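Local coordinates for protein dihydropyrimidine amidohydrolase (Dictyostelium discoideum, PDB 2FTW) that catalyses the reversible hydrolytic ring opening of 5,6-dihydrouracil and 5,6-dihydrothymine, the second step of reductive pyrimidine breakdown, with two zinc ions per subunit, at residues Thr67-Pro72 with Thr95-Phe100; Gly33-Ile38 with Gly392-Gly397; Gly215-Arg220 with His282-Asp287. All coordinates share one frame; numbering follows the deposited sequence.

Contact 1 of 3, residues Thr67-Pro72 with Thr95-Phe100; sequences THFQLP and TFIIDF. With ZN (zinc ion), chain B.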
loop_
_atom_site.group_PDB
_atom_site.type_symbol
_atom_site.label_atom_id
_atom_site.label_comp_id
_atom_site.label_asym_id
_atom_site.label_seq_id
_atom_site.Cartn_x
_atom_site.Cartn_y
_atom_site.Cartn_z
ATOM N N THR A 67 -15.978 -25.584 -12.925
ATOM C CA THR A 67 -16.694 -26.797 -12.510
ATOM C C THR A 67 -15.849 -28.073 -12.737
ATOM O O THR A 67 -14.959 -28.123 -13.609
ATOM C CB THR A 67 -18.058 -26.950 -13.248
ATOM O OG1 THR A 67 -17.848 -26.995 -14.660
ATOM C CG2 THR A 67 -18.974 -25.790 -12.936
ATOM N N HIS A 68 -16.133 -29.086 -11.918
ATOM C CA HIS A 68 -15.466 -30.382 -11.997
ATOM C C HIS A 68 -16.479 -31.508 -11.847
ATOM O O HIS A 68 -16.348 -32.355 -10.963
ATOM C CB HIS A 68 -14.423 -30.504 -10.897
ATOM C CG HIS A 68 -13.276 -29.572 -11.063
ATOM N ND1 HIS A 68 -12.355 -29.708 -12.077
ATOM C CD2 HIS A 68 -12.890 -28.499 -10.340
ATOM C CE1 HIS A 68 -11.459 -28.745 -11.980
ATOM N NE2 HIS A 68 -11.758 -28.003 -10.930
ATOM N N PHE A 69 -17.480 -31.518 -12.721
ATOM C CA PHE A 69 -18.512 -32.547 -12.670
ATOM C C PHE A 69 -17.920 -33.894 -13.051
ATOM O O PHE A 69 -17.199 -33.996 -14.054
ATOM C CB PHE A 69 -19.657 -32.207 -13.620
ATOM C CG PHE A 69 -20.371 -30.936 -13.267
ATOM C CD1 PHE A 69 -20.775 -30.684 -11.955
ATOM C CD2 PHE A 69 -20.639 -29.988 -14.240
ATOM C CE1 PHE A 69 -21.441 -29.503 -11.622
ATOM C CE2 PHE A 69 -21.300 -28.811 -13.914
ATOM C CZ PHE A 69 -21.701 -28.571 -12.604
ATOM N N GLN A 70 -18.191 -34.926 -12.243
ATOM C CA GLN A 70 -17.896 -36.286 -12.680
ATOM C C GLN A 70 -16.386 -36.538 -12.781
ATOM O O GLN A 70 -15.945 -37.382 -13.573
ATOM C CB GLN A 70 -18.526 -36.435 -14.068
ATOM C CG GLN A 70 -19.125 -37.730 -14.391
ATOM C CD GLN A 70 -19.818 -37.672 -15.729
ATOM O OE1 GLN A 70 -20.693 -36.821 -15.960
ATOM N NE2 GLN A 70 -19.439 -38.576 -16.621
ATOM N N LEU A 71 -15.606 -35.790 -11.995
ATOM C CA LEU A 71 -14.147 -35.816 -12.045
ATOM C C LEU A 71 -13.619 -37.146 -11.541
ATOM O O LEU A 71 -13.910 -37.526 -10.408
ATOM C CB LEU A 71 -13.568 -34.692 -11.174
ATOM C CG LEU A 71 -12.035 -34.599 -11.044
ATOM C CD1 LEU A 71 -11.406 -34.269 -12.369
ATOM C CD2 LEU A 71 -11.637 -33.559 -10.031
ATOM N N PRO A 72 -12.838 -37.862 -12.373
ATOM C CA PRO A 72 -12.213 -39.068 -11.850
ATOM C C PRO A 72 -11.171 -38.724 -10.797
ATOM O O PRO A 72 -10.351 -37.832 -11.008
ATOM C CB PRO A 72 -11.543 -39.687 -13.084
ATOM C CG PRO A 72 -12.153 -38.997 -14.260
ATOM C CD PRO A 72 -12.502 -37.645 -13.792
ATOM N N THR A 95 -26.784 -20.885 -16.148
ATOM C CA THR A 95 -27.168 -21.530 -17.396
ATOM C C THR A 95 -25.986 -21.878 -18.317
ATOM O O THR A 95 -26.197 -22.277 -19.455
ATOM C CB THR A 95 -28.184 -20.668 -18.179
ATOM O OG1 THR A 95 -27.609 -19.395 -18.507
ATOM C CG2 THR A 95 -29.471 -20.471 -17.359
ATOM N N PHE A 96 -24.764 -21.754 -17.810
ATOM C CA PHE A 96 -23.563 -22.043 -18.582
ATOM C C PHE A 96 -22.448 -22.419 -17.629
ATOM O O PHE A 96 -22.177 -21.698 -16.678
ATOM C CB PHE A 96 -23.131 -20.830 -19.414
ATOM C CG PHE A 96 -22.169 -21.162 -20.516
ATOM C CD1 PHE A 96 -22.624 -21.690 -21.703
ATOM C CD2 PHE A 96 -20.807 -20.958 -20.359
ATOM C CE1 PHE A 96 -21.744 -22.000 -22.721
ATOM C CE2 PHE A 96 -19.909 -21.269 -21.376
ATOM C CZ PHE A 96 -20.382 -21.791 -22.562
ATOM N N ILE A 97 -21.840 -23.575 -17.861
ATOM C CA ILE A 97 -20.732 -24.036 -17.048
ATOM C C ILE A 97 -19.536 -24.234 -17.946
ATOM O O ILE A 97 -19.685 -24.619 -19.110
ATOM C CB ILE A 97 -21.056 -25.349 -16.255
ATOM C CG1 ILE A 97 -21.473 -26.496 -17.178
ATOM C CG2 ILE A 97 -22.140 -25.097 -15.203
ATOM C CD1 ILE A 97 -20.401 -27.540 -17.398
ATOM N N ILE A 98 -18.352 -23.932 -17.421
ATOM C CA ILE A 98 -17.119 -24.318 -18.091
ATOM C C ILE A 98 -16.379 -25.279 -17.178
ATOM O O ILE A 98 -16.073 -24.956 -16.040
ATOM C CB ILE A 98 -16.257 -23.123 -18.511
ATOM C CG1 ILE A 98 -17.135 -22.033 -19.147
ATOM C CG2 ILE A 98 -15.187 -23.579 -19.511
ATOM C CD1 ILE A 98 -16.387 -20.780 -19.586
ATOM N N ASP A 99 -16.160 -26.487 -17.693
ATOM C CA ASP A 99 -15.573 -27.592 -16.956
ATOM C C ASP A 99 -14.151 -27.792 -17.451
ATOM O O ASP A 99 -13.794 -27.314 -18.539
ATOM C CB ASP A 99 -16.390 -28.861 -17.197
ATOM C CG ASP A 99 -16.295 -29.854 -16.054
ATOM O OD1 ASP A 99 -17.056 -29.731 -15.054
ATOM O OD2 ASP A 99 -15.474 -30.788 -16.178
ATOM N N PHE A 100 -13.348 -28.483 -16.639
ATOM C CA PHE A 100 -11.945 -28.736 -16.922
ATOM C C PHE A 100 -11.703 -30.175 -17.400
ATOM O O PHE A 100 -12.064 -31.142 -16.722
ATOM C CB PHE A 100 -11.083 -28.489 -15.672
ATOM C CG PHE A 100 -10.833 -27.035 -15.367
ATOM C CD1 PHE A 100 -11.716 -26.311 -14.563
ATOM C CD2 PHE A 100 -9.707 -26.394 -15.860
ATOM C CE1 PHE A 100 -11.481 -24.961 -14.261
ATOM C CE2 PHE A 100 -9.463 -25.031 -15.564
ATOM C CZ PHE A 100 -10.351 -24.319 -14.766
HETATM ZN ZN ZN B . -10.589 -26.741 -9.590
HETATM O O HOH W 1 -12.479 -31.665 -14.114
#

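Contact 2 of 3, residues Gly33-Ile38 with Gly392-Gly397; sequences GIIKEI and GRIDVG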
loop_
_atom_site.group_PDB
_atom_site.type_symbol
_atom_site.label_atom_id
_atom_site.label_comp_id
_atom_site.label_asym_id
_atom_site.label_seq_id
_atom_site.Cartn_x
_atom_site.Cartn_y
_atom_site.Cartn_z
ATOM N N GLY A 33 -35.090 -19.687 -29.539
ATOM C CA GLY A 33 -33.931 -19.665 -28.621
ATOM C C GLY A 33 -33.049 -18.416 -28.607
ATOM O O GLY A 33 -32.059 -18.355 -27.870
ATOM N N ILE A 34 -33.397 -17.424 -29.425
ATOM C CA ILE A 34 -32.649 -16.184 -29.530
ATOM C C ILE A 34 -33.567 -15.047 -29.127
ATOM O O ILE A 34 -34.779 -15.082 -29.406
ATOM C CB ILE A 34 -32.174 -15.939 -30.974
ATOM C CG1 ILE A 34 -31.347 -17.124 -31.485
ATOM C CG2 ILE A 34 -31.379 -14.640 -31.084
ATOM C CD1 ILE A 34 -30.008 -17.310 -30.793
ATOM N N ILE A 35 -33.001 -14.033 -28.483
ATOM C CA ILE A 35 -33.775 -12.830 -28.159
ATOM C C ILE A 35 -34.112 -12.078 -29.435
ATOM O O ILE A 35 -33.211 -11.700 -30.192
ATOM C CB ILE A 35 -33.015 -11.884 -27.240
ATOM C CG1 ILE A 35 -32.797 -12.539 -25.879
ATOM C CG2 ILE A 35 -33.767 -10.582 -27.065
ATOM C CD1 ILE A 35 -31.750 -11.849 -25.079
ATOM N N LYS A 36 -35.406 -11.835 -29.629
ATOM C CA LYS A 36 -35.931 -11.225 -30.840
ATOM C C LYS A 36 -36.245 -9.739 -30.656
ATOM O O LYS A 36 -35.971 -8.911 -31.533
ATOM C CB LYS A 36 -37.206 -11.967 -31.253
ATOM C CG LYS A 36 -37.761 -11.534 -32.580
ATOM C CD LYS A 36 -38.928 -12.414 -33.006
ATOM C CE LYS A 36 -39.632 -11.823 -34.215
ATOM N NZ LYS A 36 -38.661 -11.073 -35.090
ATOM N N GLU A 37 -36.845 -9.414 -29.521
ATOM C CA GLU A 37 -37.279 -8.053 -29.254
ATOM C C GLU A 37 -37.171 -7.714 -27.774
ATOM O O GLU A 37 -37.448 -8.550 -26.903
ATOM C CB GLU A 37 -38.711 -7.855 -29.741
ATOM C CG GLU A 37 -39.055 -6.409 -30.044
ATOM C CD GLU A 37 -40.532 -6.199 -30.325
ATOM O OE1 GLU A 37 -41.226 -7.175 -30.693
ATOM O OE2 GLU A 37 -40.991 -5.047 -30.186
ATOM N N ILE A 38 -36.721 -6.491 -27.506
ATOM C CA ILE A 38 -36.737 -5.926 -26.168
ATOM C C ILE A 38 -37.484 -4.614 -26.300
ATOM O O ILE A 38 -37.142 -3.775 -27.143
ATOM C CB ILE A 38 -35.327 -5.701 -25.620
ATOM C CG1 ILE A 38 -34.627 -7.059 -25.454
ATOM C CG2 ILE A 38 -35.373 -4.929 -24.280
ATOM C CD1 ILE A 38 -33.160 -6.976 -25.152
ATOM N N GLY A 392 -24.084 -13.915 -21.440
ATOM C CA GLY A 392 -23.870 -12.774 -20.544
ATOM C C GLY A 392 -24.448 -11.430 -20.965
ATOM O O GLY A 392 -24.015 -10.386 -20.476
ATOM N N ARG A 393 -25.440 -11.431 -21.850
ATOM C CA ARG A 393 -26.124 -10.186 -22.191
ATOM C C ARG A 393 -27.542 -10.407 -22.701
ATOM O O ARG A 393 -27.790 -11.294 -23.506
ATOM C CB ARG A 393 -25.325 -9.387 -23.227
ATOM C CG ARG A 393 -25.898 -7.992 -23.446
ATOM C CD ARG A 393 -24.896 -7.038 -24.013
ATOM N NE ARG A 393 -25.388 -5.657 -24.051
ATOM C CZ ARG A 393 -25.315 -4.771 -23.057
ATOM N NH1 ARG A 393 -24.787 -5.077 -21.880
ATOM N NH2 ARG A 393 -25.795 -3.554 -23.246
ATOM N N ILE A 394 -28.459 -9.585 -22.202
ATOM C CA ILE A 394 -29.802 -9.492 -22.735
ATOM C C ILE A 394 -29.835 -8.347 -23.760
ATOM O O ILE A 394 -29.954 -7.162 -23.406
ATOM C CB ILE A 394 -30.880 -9.291 -21.610
ATOM C CG1 ILE A 394 -30.730 -10.374 -20.529
ATOM C CG2 ILE A 394 -32.292 -9.336 -22.214
ATOM C CD1 ILE A 394 -31.762 -10.321 -19.429
ATOM N N ASP A 395 -29.709 -8.730 -25.026
ATOM C CA ASP A 395 -29.767 -7.815 -26.164
ATOM C C ASP A 395 -30.356 -8.611 -27.294
ATOM O O ASP A 395 -30.315 -9.849 -27.271
ATOM C CB ASP A 395 -28.357 -7.343 -26.577
ATOM C CG ASP A 395 -28.049 -5.910 -26.151
ATOM O OD1 ASP A 395 -28.894 -5.266 -25.482
ATOM O OD2 ASP A 395 -26.950 -5.418 -26.499
ATOM N N VAL A 396 -30.891 -7.919 -28.294
ATOM C CA VAL A 396 -31.383 -8.592 -29.497
ATOM C C VAL A 396 -30.223 -9.357 -30.131
ATOM O O VAL A 396 -29.091 -8.858 -30.191
ATOM C CB VAL A 396 -32.005 -7.584 -30.492
ATOM C CG1 VAL A 396 -32.271 -8.229 -31.844
ATOM C CG2 VAL A 396 -33.305 -7.002 -29.907
ATOM N N GLY A 397 -30.499 -10.579 -30.572
ATOM C CA GLY A 397 -29.506 -11.420 -31.240
ATOM C C GLY A 397 -28.801 -12.378 -30.306
ATOM O O GLY A 397 -28.159 -13.340 -30.757
#

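Contact 3 of 3, residues Gly215-Arg220 with His282-Asp287; sequences GHELSR and HMWNHD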
loop_
_atom_site.group_PDB
_atom_site.type_symbol
_atom_site.label_atom_id
_atom_site.label_comp_id
_atom_site.label_asym_id
_atom_site.label_seq_id
_atom_site.Cartn_x
_atom_site.Cartn_y
_atom_site.Cartn_z
ATOM N N GLY A 215 -5.410 -29.981 9.835
ATOM C CA GLY A 215 -4.081 -30.211 9.316
ATOM C C GLY A 215 -3.928 -29.742 7.891
ATOM O O GLY A 215 -2.854 -29.303 7.491
ATOM N N HIS A 216 -5.012 -29.835 7.130
ATOM C CA HIS A 216 -5.056 -29.320 5.770
ATOM C C HIS A 216 -4.707 -27.819 5.673
ATOM O O HIS A 216 -3.802 -27.448 4.930
ATOM C CB HIS A 216 -6.431 -29.613 5.153
ATOM C CG HIS A 216 -6.498 -29.375 3.681
ATOM N ND1 HIS A 216 -5.839 -30.168 2.769
ATOM C CD2 HIS A 216 -7.142 -28.427 2.963
ATOM C CE1 HIS A 216 -6.078 -29.720 1.547
ATOM N NE2 HIS A 216 -6.870 -28.671 1.637
ATOM N N GLU A 217 -5.420 -26.961 6.400
ATOM C CA GLU A 217 -5.107 -25.527 6.407
ATOM C C GLU A 217 -3.690 -25.256 6.933
ATOM O O GLU A 217 -2.929 -24.462 6.347
ATOM C CB GLU A 217 -6.136 -24.742 7.231
ATOM C CG GLU A 217 -5.752 -23.277 7.564
ATOM C CD GLU A 217 -5.417 -22.426 6.332
ATOM O OE1 GLU A 217 -6.028 -22.648 5.280
ATOM O OE2 GLU A 217 -4.556 -21.520 6.412
ATOM N N LEU A 218 -3.333 -25.917 8.029
ATOM C CA LEU A 218 -2.036 -25.682 8.665
ATOM C C LEU A 218 -0.883 -26.118 7.752
ATOM O O LEU A 218 0.196 -25.552 7.801
ATOM C CB LEU A 218 -1.957 -26.403 10.021
ATOM C CG LEU A 218 -3.051 -26.048 11.034
ATOM C CD1 LEU A 218 -3.031 -27.002 12.239
ATOM C CD2 LEU A 218 -2.938 -24.618 11.495
ATOM N N SER A 219 -1.126 -27.130 6.920
ATOM C CA SER A 219 -0.127 -27.591 5.969
ATOM C C SER A 219 0.132 -26.561 4.849
ATOM O O SER A 219 1.172 -26.626 4.184
ATOM C CB SER A 219 -0.527 -28.947 5.366
ATOM O OG SER A 219 -1.492 -28.815 4.327
ATOM N N ARG A 220 -0.795 -25.621 4.653
ATOM C CA ARG A 220 -0.775 -24.745 3.472
ATOM C C ARG A 220 -1.318 -23.363 3.754
ATOM O O ARG A 220 -2.280 -22.970 3.124
ATOM C CB ARG A 220 -1.684 -25.305 2.365
ATOM C CG ARG A 220 -1.449 -26.703 1.953
ATOM C CD ARG A 220 -2.734 -27.358 1.497
ATOM N NE ARG A 220 -2.992 -27.136 0.076
ATOM C CZ ARG A 220 -2.995 -28.086 -0.863
ATOM N NH1 ARG A 220 -3.247 -27.756 -2.120
ATOM N NH2 ARG A 220 -2.746 -29.358 -0.572
ATOM N N HIS A 282 -14.674 -24.076 9.947
ATOM C CA HIS A 282 -15.386 -25.366 9.888
ATOM C C HIS A 282 -14.450 -26.590 9.833
ATOM O O HIS A 282 -14.877 -27.700 10.132
ATOM C CB HIS A 282 -16.324 -25.423 8.688
ATOM C CG HIS A 282 -17.430 -24.421 8.737
ATOM N ND1 HIS A 282 -17.414 -23.266 7.983
ATOM C CD2 HIS A 282 -18.588 -24.399 9.438
ATOM C CE1 HIS A 282 -18.511 -22.574 8.228
ATOM N NE2 HIS A 282 -19.241 -23.241 9.102
ATOM N N MET A 283 -13.188 -26.382 9.444
ATOM C CA MET A 283 -12.174 -27.454 9.487
ATOM C C MET A 283 -11.722 -27.802 10.918
ATOM O O MET A 283 -11.111 -28.852 11.134
ATOM C CB MET A 283 -10.956 -27.100 8.611
ATOM C CG MET A 283 -11.200 -27.298 7.109
ATOM S SD MET A 283 -9.825 -26.745 6.056
ATOM C CE MET A 283 -9.943 -24.972 6.269
ATOM N N TRP A 284 -12.021 -26.923 11.879
ATOM C CA TRP A 284 -11.767 -27.186 13.297
ATOM C C TRP A 284 -12.997 -27.723 14.029
ATOM O O TRP A 284 -12.967 -27.860 15.248
ATOM C CB TRP A 284 -11.262 -25.928 14.012
ATOM C CG TRP A 284 -9.805 -25.657 13.806
ATOM C CD1 TRP A 284 -8.798 -25.873 14.700
ATOM C CD2 TRP A 284 -9.193 -25.109 12.631
ATOM N NE1 TRP A 284 -7.589 -25.485 14.159
ATOM C CE2 TRP A 284 -7.803 -25.018 12.888
ATOM C CE3 TRP A 284 -9.684 -24.681 11.390
ATOM C CZ2 TRP A 284 -6.896 -24.530 11.950
ATOM C CZ3 TRP A 284 -8.772 -24.182 10.445
ATOM C CH2 TRP A 284 -7.392 -24.121 10.737
ATOM N N ASN A 285 -14.073 -28.021 13.299
ATOM C CA ASN A 285 -15.278 -28.615 13.904
ATOM C C ASN A 285 -14.937 -29.950 14.583
ATOM O O ASN A 285 -14.188 -30.772 14.048
ATOM C CB ASN A 285 -16.384 -28.792 12.839
ATOM C CG ASN A 285 -17.763 -29.077 13.446
ATOM O OD1 ASN A 285 -18.062 -30.202 13.845
ATOM N ND2 ASN A 285 -18.608 -28.060 13.492
ATOM N N HIS A 286 -15.463 -30.159 15.782
ATOM C CA HIS A 286 -15.182 -31.388 16.521
ATOM C C HIS A 286 -15.701 -32.645 15.796
ATOM O O HIS A 286 -15.147 -33.740 15.958
ATOM C CB HIS A 286 -15.709 -31.275 17.953
ATOM C CG HIS A 286 -14.944 -30.289 18.790
ATOM N ND1 HIS A 286 -15.055 -28.924 18.626
ATOM C CD2 HIS A 286 -14.039 -30.471 19.783
ATOM C CE1 HIS A 286 -14.262 -28.309 19.485
ATOM N NE2 HIS A 286 -13.633 -29.226 20.199
ATOM N N ASP A 287 -16.733 -32.493 14.978
ATOM C CA ASP A 287 -17.196 -33.589 14.131
ATOM C C ASP A 287 -16.280 -33.760 12.903
ATOM O O ASP A 287 -16.140 -32.840 12.094
ATOM C CB ASP A 287 -18.639 -33.331 13.702
ATOM C CG ASP A 287 -19.286 -34.537 13.072
ATOM O OD1 ASP A 287 -19.065 -34.768 11.869
ATOM O OD2 ASP A 287 -20.052 -35.240 13.769
#

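Contact 1 of 3, residues Thr67-Pro72 with Thr95-Phe100
T67 and D99 pair as a parallel beta bridge, CA to CA 4.7 Å, where the short strand 66-67 runs beside strand 94-101. T67 N donates to I98 O at 3.2 Å, while the return bond, F100 N to T67 O, is weak at 3.5 Å. The stronger grip comes from the side chains. With chi1 of 59°, T67 OG1 sits between its own backbone N and carbonyl carbon, turned to the neighbouring strand, and donates a hydrogen bond to D99 OD1 at 2.9 Å, on the anti side and somewhat out of the carboxylate plane. The syn lone pair of the same oxygen takes F69 N at 3.0 Å, nearly straight at 160°. OD2 accepts from W116 NE1, so three donors pin this buried carboxylate and probably help to stabilise its charge. The edge of the F69 ring meets I97 CD1, and T67 CB lies over one face of that ring.

F100 does its work further along, against H68. The two rings are nearly parallel, planes 23° apart, but so slid that they barely overlap; the touch is H68 CE1 against F100 CD1 at 3.6 Å. H68 NE2 binds a zinc ion at 2.2 Å, and H66, D325 and carboxylated K158 complete that metal's protein ligands. The other ring nitrogen, ND1, donates to a water at 2.8 Å, and that water donates in turn to F100 O; together with the metal bond this probably sets the rotation of the ring.

Strand 94-101 runs between strands 57-64 and 127-132 of the barrel. I97 and I98 rest on Y128 and H131 of strand 127-132, the F100 ring also meets H66 and H131, and helix 109-121 supplies W116 from outside.

Contact 2 of 3, residues Gly33-Ile38 with Gly392-Gly397
One almost perfectly straight bond, G397 N to I35 O at 3.0 Å and 178°, carries all the hydrogen bonding between strand 34-39 and the irregular segment 392-397. The strand is an outermost one of the mixed four-stranded sheet, with segment 392-397 running along it; K36 and E37 both face L29, a classic beta bulge. I35 also pairs through its backbone with C398. G397 has a positive phi of 95°, a backbone shape that suits a residue without a side chain, and I34 CG2 packs on its O atom at 3.5 Å.

Elsewhere isoleucine and valine methyls lie against backbone atoms, and only I394 CG2 gives them an apolar partner. I35, its CG1 anti to the carbonyl carbon (chi1 -66°), extends toward segment 392-397, placing CD1 3.3 Å from D395 O and 3.8 Å from I394 CG2. I38 CD1 comes to that same methyl at 3.9 Å and lies against D395 CA. V396 brings both its methyls up to K36 O.

The CB of D395 points away from strand 34-39, and its OD2 pairs with R393 NE at 2.9 Å. R393 NH1 bridges to D21, and this guanidinium lies close to R393 of the second subunit. The contact thus rests on one backbone bond and on methyls packed against main chain and each other.

Contact 3 of 3, residues Gly215-Arg220 with His282-Asp287
E217 and W284 make the central touch: the far corner of the indole, CH2, comes edge-on to E217 CG at 3.7 Å and is almost as close to E217 CB. One residue on, L218 CD2 meets W284 CZ2 at 4.0 Å, again near the plane of the indole, so the six-membered ring pushes its edge against two successive helix side chains. M283 works beside it. Its CE methyl lies 3.9 Å from E217 CB, and its sulfur approaches H216 at the ring edge, with SD 4.4 Å from CD2. This first shell is apolar in character, and its polar ends are turned to other partners.

E217 starts with CG anti to its backbone N and then bends at chi2 (55°), which leaves the aliphatic part against the tryptophan and carries OE1 to a salt bridge with R301. H216 NE2 is hydrogen-bonded to M296 O, and R220 CD lies over one face of its ring; R220 in turn pairs with E193. On the helix itself S219 OG donates a hydrogen bond to H216 O at 2.8 Å. W284 NE1 is held from outside the chain, by R486 O of the third subunit, and the R486 side chain of that subunit also packs on L218. R490 of the third subunit donates to N285 O.

Past the tryptophan the chain folds into an Asx turn, D287 N to N285 OD1 at 2.9 Å, and D287 then caps helix 288-292 by accepting from H290 N. Helix 214-219 and the 3-10 segment 282-284 thus meet side chain to side chain at a tetramer interface. H216 touches N346, which probably binds substrate, as in related enzymes, consistent with a second-shell place beside the active site of the amidohydrolase barrel.

Along the chain contact 2 spans the others: residues 33-38 come before the barrel's first strands and 392-397 after its last long helices, with contact 1 and then contact 3 between them. Contact 1 lies deepest, centre about 9 Å from that of the chain, at the zinc site. Contacts 2 and 3 each lie about 26 Å from it, centre to centre, on opposite sides of the chain's centre and about 47 Å apart. Contact 2 joins the four-stranded sheet to the chain leading into strand 402-406, whereas contact 3 belongs to the helices and loops around the barrel. Contact 3 meets the third subunit broadly, contact 2 the second only through R393, with the metal-bearing core between.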